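Local coordinates for protein endoglucanase (Ruminococcus champanellensis, PDB 6WQV) that probably hydrolyses internal beta-1,4-glycosidic linkages in cellulose and related plant polysaccharides such as xylan, as a broad-specificity endoglucanase of glycoside hydrolase family 5, at residues N72-P77 against N110-I115; L116-E121 against A141-I146; Y213-S218 against D239-S244. All coordinates share one frame; numbering follows the deposited sequence.

Interaction 1 (N72-P77 against N110-I115); sequences NTVRVP and NDMYCI
Thr73, Val74 and Arg75 lie beside Tyr113, Cys114 and Ile115 in parallel register, and four backbone hydrogen bonds run between the two segments. The amide of Tyr113 takes the carbonyl of Asn72 (N to O 3.0 Å), and the carbonyl of Tyr113 in turn receives the amide of Val74. Val74 then accepts from Ile115, and the ladder closes with its shortest rung, Val76 N to Ile115 O at 2.7 Å, which is almost straight (173° at the hydrogen). Between the rungs, CA of Cys114 sits 3.2 Å from O of Val74 in a CA-H...O contact.

On the face bearing Thr73, Arg75, Tyr113 and Ile115, the hydroxyl OG1 of Thr73 rests against CB of Tyr113 (3.4 Å) while it donates to OD1 of Asn72. CG2 of Ile115 comes to the edge of the Arg75 guanidinium group and touches CG of that arginine at 4.1 Å. The pairing is that of neighbouring strands in a TIM barrel: strand 73-76, helix 94-108 and strand 113-117 form one beta-alpha-beta unit of the eight-stranded parallel barrel. On the other face, the bent chain of Met112 brings CE to CG2 of Val74 (3.8 Å), and SG of Cys114 lies 3.9 Å from CG2 of Val76; Val107 of helix 94-108 packs on Val74, Met112 and Cys114.

Arg75 has CG anti to its N (chi1 179°) and runs extended to NE, which carries the guanidinium group along the face shared with Ile115 to partners near the bound sugar. There its rotation is fixed from several directions: NE forms a salt bridge with Glu160, NH1 bonds to Asn28 and Gln288, and NH2 bonds to Asn163.

Interaction 2 (L116-E121 against A141-I146); sequences LNIHHE and AIWTQI. With GLC (alpha-D-glucopyranose), chain E; BGC (beta-D-glucopyranose), chain B.
Ile118 meets the helix with its CG2 methyl, which touches Trp143 and, one turn on, Ile146. CG1 of Ile118 occupies the crowded position between backbone N and carbonyl carbon (chi1 74°), and CG2 lies beside the N. From there CG2 approaches the Trp143 indole obliquely, 3.9 Å from CZ2, while the same methyl packs against CD1 of Ile146 at 4.0 Å. Ile146 also reaches the indole, its CD1 lying over one face but offset toward the rim.

Leu116 adds a second apolar point, CD2 against CG2 of Ile146 at 3.8 Å, and its carbonyl oxygen faces the edge of the indole at CH2, in the ring plane. The indole N-H is bound to the carbonyl of Gly161, which helps hold the ring in its orientation. Helix 129-149 is thus packed on the outside of strand 113-117, as in the beta-alpha-beta layers of a TIM barrel.

Asn117 points the other way. Its ND2 donates to ND1 of His119 (3.1 Å, 161°), with the nitrogen in the imidazole plane, while OD1 accepts from the amide of Val78. The bond to ND1 helps fix the ring, whose NE2 is hydrogen-bonded to O3 of the alpha-glucose at 3.0 Å, near the ring plane. The His120 ring takes CD2 of His119 over the centre of one face. Its CE1 comes obliquely to O3 of the same sugar (3.2 Å) and lies near O6 of the beta-glucose.

Interaction 3 (Y213-S218 against D239-S244); sequences YAASCS and DIHSYS. With GLC (alpha-D-glucopyranose), chain E.
His241 has CG anti to its carbonyl carbon (chi1 -55°), which turns the imidazole so that CB of Ala215 stands over the centre of one face, 3.7 Å from the ring centroid, in a CH-pi contact. With Ile240 the corresponding torsion (chi1 -63°) puts CG2 anti to the backbone N, where it meets CB of Cys217 at 3.9 Å, and a further bend at chi2 (-58°) sends CD1 to the carbonyl of Ser216.

The backbones join at one point: His241 N donates to Ala215 O (2.9 Å), in the carbonyl plane. Farther along, a water accepts from Cys217 N and donates to His241 O, so both backbone groups of His241 are tied to the loop, the second through solvent. ND1 of the ring is hydrogen-bonded to O1 of the alpha-glucose (2.9 Å), and Tyr243 OH, bonded to Gln288, lies beside C5 of that sugar.

The loop 213-218 follows barrel strand 208-211 and leads into helix 219-223, N-capped by Ser218; it packs beside the end of neighbouring strand 236-241, with helix 263-278 against Cys217 and Ile240.

How the interactions relate
All three contacts belong to one barrel and are largely buried, but their chemistry changes with place. Interaction 1 is strand on strand and rests on a ladder of backbone bonds; interaction 2 continues the same strand 113-117 and joins it to an outer helix mainly by apolar packing; interaction 3 ties a loop to a strand end with a single direct backbone bond and a bridging water, and its loop residues Ser216 and Cys217 are partly exposed. Interactions 2 and 3 do not touch, yet both reach the alpha-glucose through histidines. Arg75 of interaction 1 lies between them, its NH2 packing near Asn117 and His241.

Interaction 1 (N72-P77 against N110-I115)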
loop_
_atom_site.group_PDB
_atom_site.type_symbol
_atom_site.label_atom_id
_atom_site.label_comp_id
_atom_site.label_asym_id
_atom_site.label_seq_id
_atom_site.Cartn_x
_atom_site.Cartn_y
_atom_site.Cartn_z
ATOM N N ASN A 72 5.816 13.422 2.488
ATOM C CA ASN A 72 6.531 13.545 1.220
ATOM C C ASN A 72 6.318 12.361 0.278
ATOM O O ASN A 72 6.967 12.294 -0.774
ATOM C CB ASN A 72 8.019 13.850 1.435
ATOM C CG ASN A 72 8.863 12.624 1.664
ATOM O OD1 ASN A 72 8.364 11.541 1.968
ATOM N ND2 ASN A 72 10.171 12.794 1.540
ATOM N N THR A 73 5.390 11.459 0.605
ATOM C CA THR A 73 5.142 10.230 -0.140
ATOM C C THR A 73 3.645 9.973 -0.132
ATOM O O THR A 73 2.992 10.131 0.904
ATOM C CB THR A 73 5.872 9.065 0.546
ATOM O OG1 THR A 73 7.284 9.280 0.491
ATOM C CG2 THR A 73 5.562 7.735 -0.107
ATOM N N VAL A 74 3.106 9.593 -1.285
ATOM C CA VAL A 74 1.704 9.205 -1.407
ATOM C C VAL A 74 1.638 7.815 -2.025
ATOM O O VAL A 74 2.200 7.574 -3.101
ATOM C CB VAL A 74 0.881 10.204 -2.235
ATOM C CG1 VAL A 74 -0.531 9.681 -2.463
ATOM C CG2 VAL A 74 0.857 11.552 -1.540
ATOM N N ARG A 75 0.979 6.897 -1.325
ATOM C CA ARG A 75 0.636 5.601 -1.890
ATOM C C ARG A 75 -0.729 5.732 -2.552
ATOM O O ARG A 75 -1.683 6.232 -1.936
ATOM C CB ARG A 75 0.615 4.526 -0.810
ATOM C CG ARG A 75 0.235 3.120 -1.322
ATOM C CD ARG A 75 0.723 2.121 -0.324
ATOM N NE ARG A 75 0.460 0.695 -0.535
ATOM C CZ ARG A 75 -0.609 0.051 -0.085
ATOM N NH1 ARG A 75 -1.584 0.689 0.540
ATOM N NH2 ARG A 75 -0.691 -1.264 -0.272
ATOM N N VAL A 76 -0.793 5.346 -3.823
ATOM C CA VAL A 76 -2.004 5.415 -4.636
ATOM C C VAL A 76 -2.504 3.990 -4.851
ATOM O O VAL A 76 -2.112 3.337 -5.839
ATOM C CB VAL A 76 -1.749 6.141 -5.964
ATOM C CG1 VAL A 76 -3.013 6.201 -6.805
ATOM C CG2 VAL A 76 -1.229 7.545 -5.708
ATOM N N PRO A 77 -3.342 3.466 -3.962
ATOM C CA PRO A 77 -3.900 2.123 -4.183
ATOM C C PRO A 77 -4.875 2.156 -5.345
ATOM O O PRO A 77 -5.736 3.038 -5.427
ATOM C CB PRO A 77 -4.608 1.806 -2.864
ATOM C CG PRO A 77 -4.989 3.146 -2.304
ATOM C CD PRO A 77 -3.888 4.094 -2.742
ATOM N N ASN A 110 4.473 17.133 -7.618
ATOM C CA ASN A 110 4.742 17.794 -6.352
ATOM C C ASN A 110 6.096 17.406 -5.769
ATOM O O ASN A 110 6.361 17.701 -4.600
ATOM C CB ASN A 110 3.641 17.475 -5.350
ATOM C CG ASN A 110 2.616 18.573 -5.245
ATOM O OD1 ASN A 110 2.965 19.748 -5.167
ATOM N ND2 ASN A 110 1.345 18.202 -5.245
ATOM N N ASP A 111 6.949 16.735 -6.550
ATOM C CA ASP A 111 8.285 16.366 -6.089
ATOM C C ASP A 111 8.189 15.429 -4.893
ATOM O O ASP A 111 8.983 15.501 -3.951
ATOM C CB ASP A 111 9.082 17.627 -5.754
ATOM C CG ASP A 111 10.579 17.411 -5.720
ATOM O OD1 ASP A 111 11.096 16.383 -6.223
ATOM O OD2 ASP A 111 11.246 18.317 -5.180
ATOM N N MET A 112 7.182 14.559 -4.922
ATOM C CA MET A 112 6.943 13.568 -3.889
ATOM C C MET A 112 7.247 12.174 -4.424
ATOM O O MET A 112 7.284 11.942 -5.637
ATOM C CB MET A 112 5.482 13.601 -3.427
ATOM C CG MET A 112 5.084 14.912 -2.790
ATOM S SD MET A 112 3.314 15.121 -2.479
ATOM C CE MET A 112 3.143 14.475 -0.826
ATOM N N TYR A 113 7.455 11.247 -3.496
ATOM C CA TYR A 113 7.500 9.826 -3.827
ATOM C C TYR A 113 6.086 9.295 -3.972
ATOM O O TYR A 113 5.153 9.747 -3.299
ATOM C CB TYR A 113 8.270 9.047 -2.759
ATOM C CG TYR A 113 9.739 9.365 -2.851
ATOM C CD1 TYR A 113 10.278 10.442 -2.168
ATOM C CD2 TYR A 113 10.574 8.620 -3.669
ATOM C CE1 TYR A 113 11.617 10.758 -2.275
ATOM C CE2 TYR A 113 11.914 8.927 -3.786
ATOM C CZ TYR A 113 12.429 9.994 -3.089
ATOM O OH TYR A 113 13.767 10.291 -3.207
ATOM N N CYS A 114 5.923 8.338 -4.884
ATOM C CA CYS A 114 4.619 7.775 -5.188
ATOM C C CYS A 114 4.750 6.267 -5.310
ATOM O O CYS A 114 5.670 5.771 -5.968
ATOM C CB CYS A 114 4.084 8.359 -6.494
ATOM S SG CYS A 114 2.432 7.813 -6.924
ATOM N N ILE A 115 3.835 5.548 -4.669
ATOM C CA ILE A 115 3.745 4.093 -4.747
ATOM C C ILE A 115 2.442 3.765 -5.455
ATOM O O ILE A 115 1.368 4.185 -5.012
ATOM C CB ILE A 115 3.775 3.461 -3.351
ATOM C CG1 ILE A 115 5.113 3.738 -2.668
ATOM C CG2 ILE A 115 3.512 1.955 -3.432
ATOM C CD1 ILE A 115 5.027 3.643 -1.169
#

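Interaction 2 (L116-E121 against A141-I146)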
loop_
_atom_site.group_PDB
_atom_site.type_symbol
_atom_site.label_atom_id
_atom_site.label_comp_id
_atom_site.label_asym_id
_atom_site.label_seq_id
_atom_site.Cartn_x
_atom_site.Cartn_y
_atom_site.Cartn_z
ATOM N N LEU A 116 2.539 3.030 -6.557
ATOM C CA LEU A 116 1.398 2.604 -7.358
ATOM C C LEU A 116 1.308 1.085 -7.295
ATOM O O LEU A 116 2.308 0.402 -7.545
ATOM C CB LEU A 116 1.613 3.047 -8.807
ATOM C CG LEU A 116 0.571 2.595 -9.830
ATOM C CD1 LEU A 116 -0.764 3.228 -9.473
ATOM C CD2 LEU A 116 0.984 2.955 -11.233
ATOM N N ASN A 117 0.121 0.557 -6.981
ATOM C CA ASN A 117 -0.054 -0.885 -6.778
ATOM C C ASN A 117 -1.212 -1.435 -7.608
ATOM O O ASN A 117 -1.816 -0.743 -8.431
ATOM C CB ASN A 117 -0.213 -1.222 -5.285
ATOM C CG ASN A 117 -1.615 -0.958 -4.748
ATOM O OD1 ASN A 117 -2.527 -0.590 -5.482
ATOM N ND2 ASN A 117 -1.789 -1.163 -3.440
ATOM N N ILE A 118 -1.468 -2.736 -7.423
ATOM C CA ILE A 118 -2.776 -3.344 -7.644
ATOM C C ILE A 118 -3.337 -3.681 -6.263
ATOM O O ILE A 118 -2.587 -4.095 -5.368
ATOM C CB ILE A 118 -2.748 -4.566 -8.585
ATOM C CG1 ILE A 118 -2.148 -5.815 -7.937
ATOM C CG2 ILE A 118 -1.974 -4.255 -9.867
ATOM C CD1 ILE A 118 -2.099 -7.022 -8.883
ATOM N N HIS A 119 -4.642 -3.456 -6.066
ATOM C CA HIS A 119 -5.182 -3.414 -4.714
ATOM C C HIS A 119 -6.220 -4.508 -4.515
ATOM O O HIS A 119 -5.855 -5.650 -4.200
ATOM C CB HIS A 119 -5.640 -1.992 -4.353
ATOM C CG HIS A 119 -5.682 -1.730 -2.881
ATOM N ND1 HIS A 119 -4.558 -1.387 -2.155
ATOM C CD2 HIS A 119 -6.705 -1.764 -1.996
ATOM C CE1 HIS A 119 -4.893 -1.215 -0.890
ATOM N NE2 HIS A 119 -6.191 -1.436 -0.768
ATOM N N HIS A 120 -7.513 -4.212 -4.623
ATOM C CA HIS A 120 -8.543 -5.206 -4.316
ATOM C C HIS A 120 -8.805 -6.102 -5.530
ATOM O O HIS A 120 -9.848 -6.037 -6.186
ATOM C CB HIS A 120 -9.831 -4.536 -3.861
ATOM C CG HIS A 120 -9.729 -3.808 -2.558
ATOM N ND1 HIS A 120 -9.149 -4.357 -1.436
ATOM C CD2 HIS A 120 -10.181 -2.582 -2.187
ATOM C CE1 HIS A 120 -9.229 -3.501 -0.433
ATOM N NE2 HIS A 120 -9.853 -2.415 -0.863
ATOM N N GLU A 121 -7.840 -6.985 -5.795
ATOM C CA GLU A 121 -7.880 -7.910 -6.919
ATOM C C GLU A 121 -8.240 -9.326 -6.491
ATOM O O GLU A 121 -8.167 -10.249 -7.305
ATOM C CB GLU A 121 -6.516 -7.942 -7.611
ATOM C CG GLU A 121 -6.030 -6.582 -8.099
ATOM C CD GLU A 121 -6.939 -5.946 -9.146
ATOM O OE1 GLU A 121 -7.313 -6.575 -10.152
ATOM O OE2 GLU A 121 -7.278 -4.760 -8.966
ATOM N N ALA A 141 0.078 -10.000 -17.628
ATOM C CA ALA A 141 -0.620 -9.189 -18.617
ATOM C C ALA A 141 -0.893 -7.781 -18.103
ATOM O O ALA A 141 -0.701 -6.799 -18.833
ATOM C CB ALA A 141 -1.926 -9.863 -19.044
ATOM N N ILE A 142 -1.343 -7.662 -16.851
ATOM C CA ILE A 142 -1.683 -6.334 -16.353
ATOM C C ILE A 142 -0.429 -5.551 -15.970
ATOM O O ILE A 142 -0.338 -4.351 -16.238
ATOM C CB ILE A 142 -2.743 -6.358 -15.233
ATOM C CG1 ILE A 142 -2.250 -7.031 -13.955
ATOM C CG2 ILE A 142 -4.029 -7.022 -15.723
ATOM C CD1 ILE A 142 -3.198 -6.771 -12.779
ATOM N N TRP A 143 0.558 -6.200 -15.341
ATOM C CA TRP A 143 1.787 -5.490 -14.973
ATOM C C TRP A 143 2.588 -5.036 -16.194
ATOM O O TRP A 143 3.223 -3.977 -16.147
ATOM C CB TRP A 143 2.621 -6.258 -13.935
ATOM C CG TRP A 143 2.224 -5.841 -12.525
ATOM C CD1 TRP A 143 1.596 -6.599 -11.584
ATOM C CD2 TRP A 143 2.380 -4.534 -11.950
ATOM N NE1 TRP A 143 1.370 -5.852 -10.445
ATOM C CE2 TRP A 143 1.844 -4.581 -10.651
ATOM C CE3 TRP A 143 2.935 -3.335 -12.408
ATOM C CZ2 TRP A 143 1.848 -3.476 -9.803
ATOM C CZ3 TRP A 143 2.939 -2.239 -11.565
ATOM C CH2 TRP A 143 2.403 -2.317 -10.279
ATOM N N THR A 144 2.560 -5.777 -17.304
ATOM C CA THR A 144 3.198 -5.259 -18.513
ATOM C C THR A 144 2.558 -3.941 -18.927
ATOM O O THR A 144 3.261 -2.972 -19.249
ATOM C CB THR A 144 3.152 -6.286 -19.647
ATOM O OG1 THR A 144 3.936 -7.426 -19.278
ATOM C CG2 THR A 144 3.722 -5.706 -20.942
ATOM N N GLN A 145 1.224 -3.862 -18.868
ATOM C CA GLN A 145 0.523 -2.638 -19.259
ATOM C C GLN A 145 0.826 -1.484 -18.308
ATOM O O GLN A 145 1.046 -0.349 -18.746
ATOM C CB GLN A 145 -0.985 -2.890 -19.314
ATOM C CG GLN A 145 -1.440 -3.769 -20.445
ATOM C CD GLN A 145 -2.905 -4.118 -20.340
ATOM O OE1 GLN A 145 -3.776 -3.298 -20.643
ATOM N NE2 GLN A 145 -3.193 -5.339 -19.899
ATOM N N ILE A 146 0.796 -1.740 -16.998
ATOM C CA ILE A 146 1.065 -0.673 -16.037
ATOM C C ILE A 146 2.510 -0.215 -16.159
ATOM O O ILE A 146 2.797 0.988 -16.216
ATOM C CB ILE A 146 0.739 -1.123 -14.600
ATOM C CG1 ILE A 146 -0.740 -1.505 -14.489
ATOM C CG2 ILE A 146 1.131 -0.027 -13.602
ATOM C CD1 ILE A 146 -1.088 -2.306 -13.230
HETATM C C1 GLC E . -5.885 -3.300 4.413
HETATM C C2 GLC E . -6.378 -2.794 3.071
HETATM C C3 GLC E . -7.174 -1.562 3.005
HETATM C C4 GLC E . -8.215 -1.542 4.099
HETATM C C5 GLC E . -7.466 -1.584 5.410
HETATM C C6 GLC E . -8.326 -1.349 6.640
HETATM O O1 GLC E . -4.646 -2.889 4.815
HETATM O O2 GLC E . -5.218 -2.752 2.184
HETATM O O3 GLC E . -7.830 -1.544 1.683
HETATM O O4 GLC E . -9.014 -0.362 3.963
HETATM O O5 GLC E . -6.830 -2.916 5.550
HETATM O O6 GLC E . -9.259 -2.329 6.792
HETATM C C2 BGC B . -11.133 0.608 4.361
HETATM C C3 BGC B . -12.597 0.317 4.427
HETATM C C4 BGC B . -13.087 -0.447 3.223
HETATM C C5 BGC B . -12.282 -1.711 3.010
HETATM C C6 BGC B . -12.583 -2.460 1.751
HETATM C C1 BGC B . -10.320 -0.662 4.152
HETATM O O2 BGC B . -10.691 1.265 5.574
HETATM O O3 BGC B . -13.324 1.592 4.537
HETATM O O4 BGC B . -14.476 -0.895 3.445
HETATM O O5 BGC B . -10.835 -1.365 2.942
HETATM O O6 BGC B . -11.908 -3.723 1.769
#

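Interaction 3 (Y213-S218 against D239-S244)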
loop_
_atom_site.group_PDB
_atom_site.type_symbol
_atom_site.label_atom_id
_atom_site.label_comp_id
_atom_site.label_asym_id
_atom_site.label_seq_id
_atom_site.Cartn_x
_atom_site.Cartn_y
_atom_site.Cartn_z
ATOM N N TYR A 213 2.243 -12.761 2.660
ATOM C CA TYR A 213 0.854 -13.184 2.793
ATOM C C TYR A 213 0.082 -12.149 3.615
ATOM O O TYR A 213 0.471 -11.828 4.740
ATOM C CB TYR A 213 0.778 -14.574 3.462
ATOM C CG TYR A 213 -0.654 -15.035 3.624
ATOM C CD1 TYR A 213 -1.436 -14.544 4.657
ATOM C CD2 TYR A 213 -1.246 -15.905 2.717
ATOM C CE1 TYR A 213 -2.758 -14.905 4.791
ATOM C CE2 TYR A 213 -2.574 -16.276 2.846
ATOM C CZ TYR A 213 -3.325 -15.770 3.881
ATOM O OH TYR A 213 -4.644 -16.137 4.014
ATOM N N ALA A 214 -1.001 -11.619 3.044
ATOM C CA ALA A 214 -1.871 -10.606 3.665
ATOM C C ALA A 214 -1.112 -9.361 4.130
ATOM O O ALA A 214 -1.635 -8.583 4.942
ATOM C CB ALA A 214 -2.722 -11.180 4.802
ATOM N N ALA A 215 0.088 -9.138 3.604
ATOM C CA ALA A 215 0.980 -8.075 4.078
ATOM C C ALA A 215 1.146 -8.125 5.593
ATOM O O ALA A 215 1.283 -7.096 6.262
ATOM C CB ALA A 215 0.511 -6.692 3.620
ATOM N N SER A 216 1.137 -9.335 6.143
ATOM C CA SER A 216 1.227 -9.546 7.575
ATOM C C SER A 216 2.630 -9.986 7.951
ATOM O O SER A 216 3.278 -10.751 7.225
ATOM C CB SER A 216 0.235 -10.616 8.030
ATOM O OG SER A 216 0.423 -10.957 9.397
ATOM N N CYS A 217 3.088 -9.520 9.107
ATOM C CA CYS A 217 4.336 -9.969 9.706
ATOM C C CYS A 217 3.979 -10.861 10.884
ATOM O O CYS A 217 3.466 -10.386 11.904
ATOM C CB CYS A 217 5.178 -8.781 10.167
ATOM S SG CYS A 217 6.770 -9.284 10.847
ATOM N N SER A 218 4.227 -12.155 10.721
ATOM C CA SER A 218 4.141 -13.142 11.782
ATOM C C SER A 218 5.189 -14.197 11.454
ATOM O O SER A 218 5.704 -14.250 10.333
ATOM C CB SER A 218 2.761 -13.793 11.837
ATOM O OG SER A 218 2.559 -14.608 10.696
ATOM N N ASP A 239 6.505 -4.859 1.918
ATOM C CA ASP A 239 5.438 -4.049 2.494
ATOM C C ASP A 239 4.704 -4.859 3.556
ATOM O O ASP A 239 4.143 -5.923 3.264
ATOM C CB ASP A 239 4.440 -3.563 1.440
ATOM C CG ASP A 239 3.399 -2.584 2.009
ATOM O OD1 ASP A 239 3.349 -2.389 3.243
ATOM O OD2 ASP A 239 2.624 -2.011 1.217
ATOM N N ILE A 240 4.709 -4.349 4.782
ATOM C CA ILE A 240 3.930 -4.885 5.884
ATOM C C ILE A 240 2.885 -3.839 6.259
ATOM O O ILE A 240 3.224 -2.666 6.454
ATOM C CB ILE A 240 4.829 -5.193 7.092
ATOM C CG1 ILE A 240 5.862 -6.282 6.762
ATOM C CG2 ILE A 240 3.974 -5.557 8.296
ATOM C CD1 ILE A 240 5.289 -7.614 6.298
ATOM N N HIS A 241 1.623 -4.251 6.357
ATOM C CA HIS A 241 0.599 -3.409 6.970
ATOM C C HIS A 241 0.529 -3.779 8.449
ATOM O O HIS A 241 0.536 -4.964 8.810
ATOM C CB HIS A 241 -0.770 -3.622 6.320
ATOM C CG HIS A 241 -0.782 -3.423 4.833
ATOM N ND1 HIS A 241 -1.935 -3.532 4.083
ATOM C CD2 HIS A 241 0.211 -3.157 3.955
ATOM C CE1 HIS A 241 -1.648 -3.342 2.808
ATOM N NE2 HIS A 241 -0.353 -3.111 2.702
ATOM N N SER A 242 0.487 -2.768 9.322
ATOM C CA SER A 242 0.537 -3.038 10.759
ATOM C C SER A 242 -0.372 -2.074 11.521
ATOM O O SER A 242 0.068 -1.059 12.066
ATOM C CB SER A 242 1.980 -3.031 11.283
ATOM O OG SER A 242 2.063 -3.567 12.591
ATOM N N TYR A 243 -1.656 -2.422 11.574
ATOM C CA TYR A 243 -2.645 -1.661 12.336
ATOM C C TYR A 243 -2.609 -2.192 13.761
ATOM O O TYR A 243 -3.422 -3.024 14.172
ATOM C CB TYR A 243 -4.025 -1.831 11.723
ATOM C CG TYR A 243 -4.223 -1.207 10.371
ATOM C CD1 TYR A 243 -3.813 -1.850 9.214
ATOM C CD2 TYR A 243 -4.875 0.008 10.242
ATOM C CE1 TYR A 243 -4.030 -1.289 7.963
ATOM C CE2 TYR A 243 -5.097 0.574 9.000
ATOM C CZ TYR A 243 -4.663 -0.067 7.867
ATOM O OH TYR A 243 -4.888 0.505 6.639
ATOM N N SER A 244 -1.645 -1.692 14.531
ATOM C CA SER A 244 -1.280 -2.287 15.799
ATOM C C SER A 244 -1.323 -1.248 16.909
ATOM O O SER A 244 -0.895 -0.102 16.702
ATOM C CB SER A 244 0.143 -2.853 15.702
ATOM O OG SER A 244 0.284 -3.684 14.558
HETATM C C1 GLC E . -5.885 -3.300 4.413
HETATM C C2 GLC E . -6.378 -2.794 3.071
HETATM C C3 GLC E . -7.174 -1.562 3.005
HETATM C C4 GLC E . -8.215 -1.542 4.099
HETATM C C5 GLC E . -7.466 -1.584 5.410
HETATM C C6 GLC E . -8.326 -1.349 6.640
HETATM O O1 GLC E . -4.646 -2.889 4.815
HETATM O O2 GLC E . -5.218 -2.752 2.184
HETATM O O3 GLC E . -7.830 -1.544 1.683
HETATM O O4 GLC E . -9.014 -0.362 3.963
HETATM O O5 GLC E . -6.830 -2.916 5.550
HETATM O O6 GLC E . -9.259 -2.329 6.792
HETATM O O HOH W 1 -1.486 -6.990 7.509
HETATM O O HOH W 2 1.543 -7.204 10.239
#